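Local coordinates for protein endo-arabinase (Bacteroides thetaiotaomicron, PDB 5C0P) that probably hydrolyses internal glycosidic links of arabinan as a family 43 glycoside hydrolase, and binds magnesium, at residues 25-30 and 275-280. Sequence-based numbering, arbitrary orientation.
Sequences RLRDPF and SYHAPN. With GOL (glycerol), chain I.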
loop_
_atom_site.group_PDB
_atom_site.type_symbol
_atom_site.label_atom_id
_atom_site.label_comp_id
_atom_site.label_asym_id
_atom_site.label_seq_id
_atom_site.Cartn_x
_atom_site.Cartn_y
_atom_site.Cartn_z
ATOM N N ARG A 25 -8.180 -14.041 -6.741
ATOM C CA ARG A 25 -9.070 -12.916 -6.994
ATOM C C ARG A 25 -9.051 -12.013 -5.769
ATOM O O ARG A 25 -9.628 -12.334 -4.731
ATOM C CB ARG A 25 -10.489 -13.414 -7.285
ATOM C CG ARG A 25 -10.602 -14.207 -8.569
ATOM C CD ARG A 25 -10.310 -13.334 -9.783
ATOM N NE ARG A 25 -10.414 -14.086 -11.033
ATOM C CZ ARG A 25 -9.420 -14.788 -11.573
ATOM N NH1 ARG A 25 -9.615 -15.435 -12.714
ATOM N NH2 ARG A 25 -8.229 -14.852 -10.980
ATOM N N LEU A 26 -8.358 -10.883 -5.888
ATOM C CA LEU A 26 -8.175 -9.969 -4.773
ATOM C C LEU A 26 -7.647 -8.647 -5.309
ATOM O O LEU A 26 -7.182 -8.570 -6.451
ATOM C CB LEU A 26 -7.222 -10.565 -3.725
ATOM C CG LEU A 26 -5.917 -11.202 -4.238
ATOM C CD1 LEU A 26 -4.816 -10.163 -4.396
ATOM C CD2 LEU A 26 -5.454 -12.337 -3.316
ATOM N N ARG A 27 -7.761 -7.614 -4.491
ATOM C CA ARG A 27 -7.283 -6.280 -4.822
ATOM C C ARG A 27 -6.055 -5.956 -3.993
ATOM O O ARG A 27 -5.810 -6.577 -2.955
ATOM C CB ARG A 27 -8.363 -5.246 -4.502
ATOM C CG ARG A 27 -9.627 -5.374 -5.331
ATOM C CD ARG A 27 -10.657 -4.310 -4.932
ATOM N NE ARG A 27 -10.162 -2.955 -5.179
ATOM C CZ ARG A 27 -10.235 -2.349 -6.357
ATOM N NH1 ARG A 27 -10.790 -2.969 -7.395
ATOM N NH2 ARG A 27 -9.759 -1.119 -6.498
ATOM N N ASP A 28 -5.291 -4.972 -4.461
ATOM C CA ASP A 28 -4.235 -4.347 -3.662
ATOM C C ASP A 28 -3.185 -5.315 -3.113
ATOM O O ASP A 28 -2.852 -5.243 -1.928
ATOM C CB ASP A 28 -4.880 -3.566 -2.503
ATOM C CG ASP A 28 -6.063 -2.705 -2.964
ATOM O OD1 ASP A 28 -5.982 -2.082 -4.041
ATOM O OD2 ASP A 28 -7.092 -2.658 -2.259
ATOM N N PRO A 29 -2.649 -6.213 -3.962
ATOM C CA PRO A 29 -1.781 -7.264 -3.411
ATOM C C PRO A 29 -0.389 -6.787 -3.005
ATOM O O PRO A 29 0.412 -6.321 -3.824
ATOM C CB PRO A 29 -1.673 -8.262 -4.564
ATOM C CG PRO A 29 -1.781 -7.411 -5.788
ATOM C CD PRO A 29 -2.771 -6.321 -5.430
ATOM N N PHE A 30 -0.125 -6.906 -1.713
ATOM C CA PHE A 30 1.175 -6.578 -1.147
ATOM C C PHE A 30 1.886 -7.890 -0.838
ATOM O O PHE A 30 1.349 -8.739 -0.131
ATOM C CB PHE A 30 0.975 -5.772 0.137
ATOM C CG PHE A 30 2.255 -5.278 0.758
ATOM C CD1 PHE A 30 3.071 -6.145 1.480
ATOM C CD2 PHE A 30 2.641 -3.952 0.635
ATOM C CE1 PHE A 30 4.250 -5.705 2.058
ATOM C CE2 PHE A 30 3.822 -3.498 1.219
ATOM C CZ PHE A 30 4.628 -4.376 1.928
ATOM N N SER A 275 4.114 -5.812 -7.823
ATOM C CA SER A 275 2.863 -6.517 -7.552
ATOM C C SER A 275 1.718 -5.509 -7.517
ATOM O O SER A 275 1.791 -4.497 -6.800
ATOM C CB SER A 275 2.960 -7.248 -6.207
ATOM O OG SER A 275 1.719 -7.838 -5.833
ATOM N N TYR A 276 0.659 -5.785 -8.278
ATOM C CA TYR A 276 -0.522 -4.920 -8.311
ATOM C C TYR A 276 -1.709 -5.744 -8.763
ATOM O O TYR A 276 -1.537 -6.888 -9.145
ATOM C CB TYR A 276 -0.309 -3.719 -9.242
ATOM C CG TYR A 276 -0.131 -4.014 -10.719
ATOM C CD1 TYR A 276 -1.191 -3.890 -11.611
ATOM C CD2 TYR A 276 1.115 -4.356 -11.226
ATOM C CE1 TYR A 276 -1.016 -4.121 -12.974
ATOM C CE2 TYR A 276 1.303 -4.590 -12.586
ATOM C CZ TYR A 276 0.232 -4.477 -13.446
ATOM O OH TYR A 276 0.429 -4.706 -14.796
ATOM N N HIS A 277 -2.916 -5.183 -8.741
ATOM C CA HIS A 277 -4.047 -5.946 -9.269
ATOM C C HIS A 277 -4.514 -5.375 -10.591
ATOM O O HIS A 277 -4.368 -4.181 -10.840
ATOM C CB HIS A 277 -5.217 -6.021 -8.274
ATOM C CG HIS A 277 -5.984 -4.739 -8.144
ATOM N ND1 HIS A 277 -5.829 -3.889 -7.073
ATOM C CD2 HIS A 277 -6.894 -4.154 -8.961
ATOM C CE1 HIS A 277 -6.618 -2.838 -7.226
ATOM N NE2 HIS A 277 -7.270 -2.975 -8.374
ATOM N N ALA A 278 -5.066 -6.232 -11.442
ATOM C CA ALA A 278 -5.692 -5.798 -12.685
ATOM C C ALA A 278 -6.738 -6.828 -13.067
ATOM O O ALA A 278 -6.640 -7.984 -12.668
ATOM C CB ALA A 278 -4.651 -5.672 -13.791
ATOM N N PRO A 279 -7.783 -6.416 -13.803
ATOM C CA PRO A 279 -8.210 -5.040 -14.043
ATOM C C PRO A 279 -8.810 -4.535 -12.734
ATOM O O PRO A 279 -8.601 -5.165 -11.686
ATOM C CB PRO A 279 -9.299 -5.201 -15.109
ATOM C CG PRO A 279 -9.890 -6.528 -14.818
ATOM C CD PRO A 279 -8.744 -7.390 -14.342
ATOM N N ASN A 280 -9.549 -3.432 -12.776
ATOM C CA ASN A 280 -9.951 -2.784 -11.532
ATOM C C ASN A 280 -11.379 -3.107 -11.090
ATOM O O ASN A 280 -11.885 -2.536 -10.129
ATOM C CB ASN A 280 -9.736 -1.272 -11.620
ATOM C CG ASN A 280 -9.806 -0.596 -10.263
ATOM O OD1 ASN A 280 -9.235 -1.086 -9.279
ATOM N ND2 ASN A 280 -10.528 0.524 -10.193
HETATM C C1 GOL I . 5.275 -4.429 -15.523
HETATM C C2 GOL I . 4.988 -2.931 -15.520
HETATM O O2 GOL I . 5.825 -2.293 -14.583
HETATM C C3 GOL I . 3.537 -2.682 -15.138
HETATM O O3 GOL I . 2.702 -3.112 -16.188
#
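Arg27 and Pro29, in the loop 25-30, lie nearest His277 and Tyr276 of strand 272-278, with 5.5 Å between the CA atoms of Arg27 and His277; side chains of the strand bond to the loop backbone, and the two backbones do not pair as strands. His277 shows how one imidazole can join a loop to a sheet. Its CG sits between the backbone N and the carbonyl carbon (chi1 74°), which stands the ring up against the loop. There His277 ND1 accepts an almost straight hydrogen bond from the backbone N of Asp28 at 2.9 Å, although that nitrogen is tilted from the ring plane. At the far edge His277 NE2 donates to Asn280 OD1, also 2.9 Å away and in the ring plane. Asn280 OD1 also takes a bond from Arg27 NH2 at 2.8 Å, while Arg27 NH1 reaches Asn280 O at 3.0 Å, an end-on grip. Arg27 CB lies over the imidazole face in a CH-pi contact; the Arg27 chain then bends at chi3 and presents a guanidinium face to His277 NE2, which sits toward the rim, the two planes 53° apart. An alanine in place of His277 would probably leave the Asp28 amide without its acceptor and the Asn280 amide freer to turn. Further along, Ser275 OG donates to Pro29 O at 2.8 Å, and Pro29 CG packs on Tyr276 O, 3.4 Å away. Glu284 forms a salt bridge with Arg27, and Asp28 touches the magnesium ligand His261, consistent with a place beside the active site of the family's five-bladed beta-propeller. Strand 272-278 runs between strands 260-266 and 285-290, while Leu26 and Pro29 pack on strand 39-45, so the loop bridges two blades.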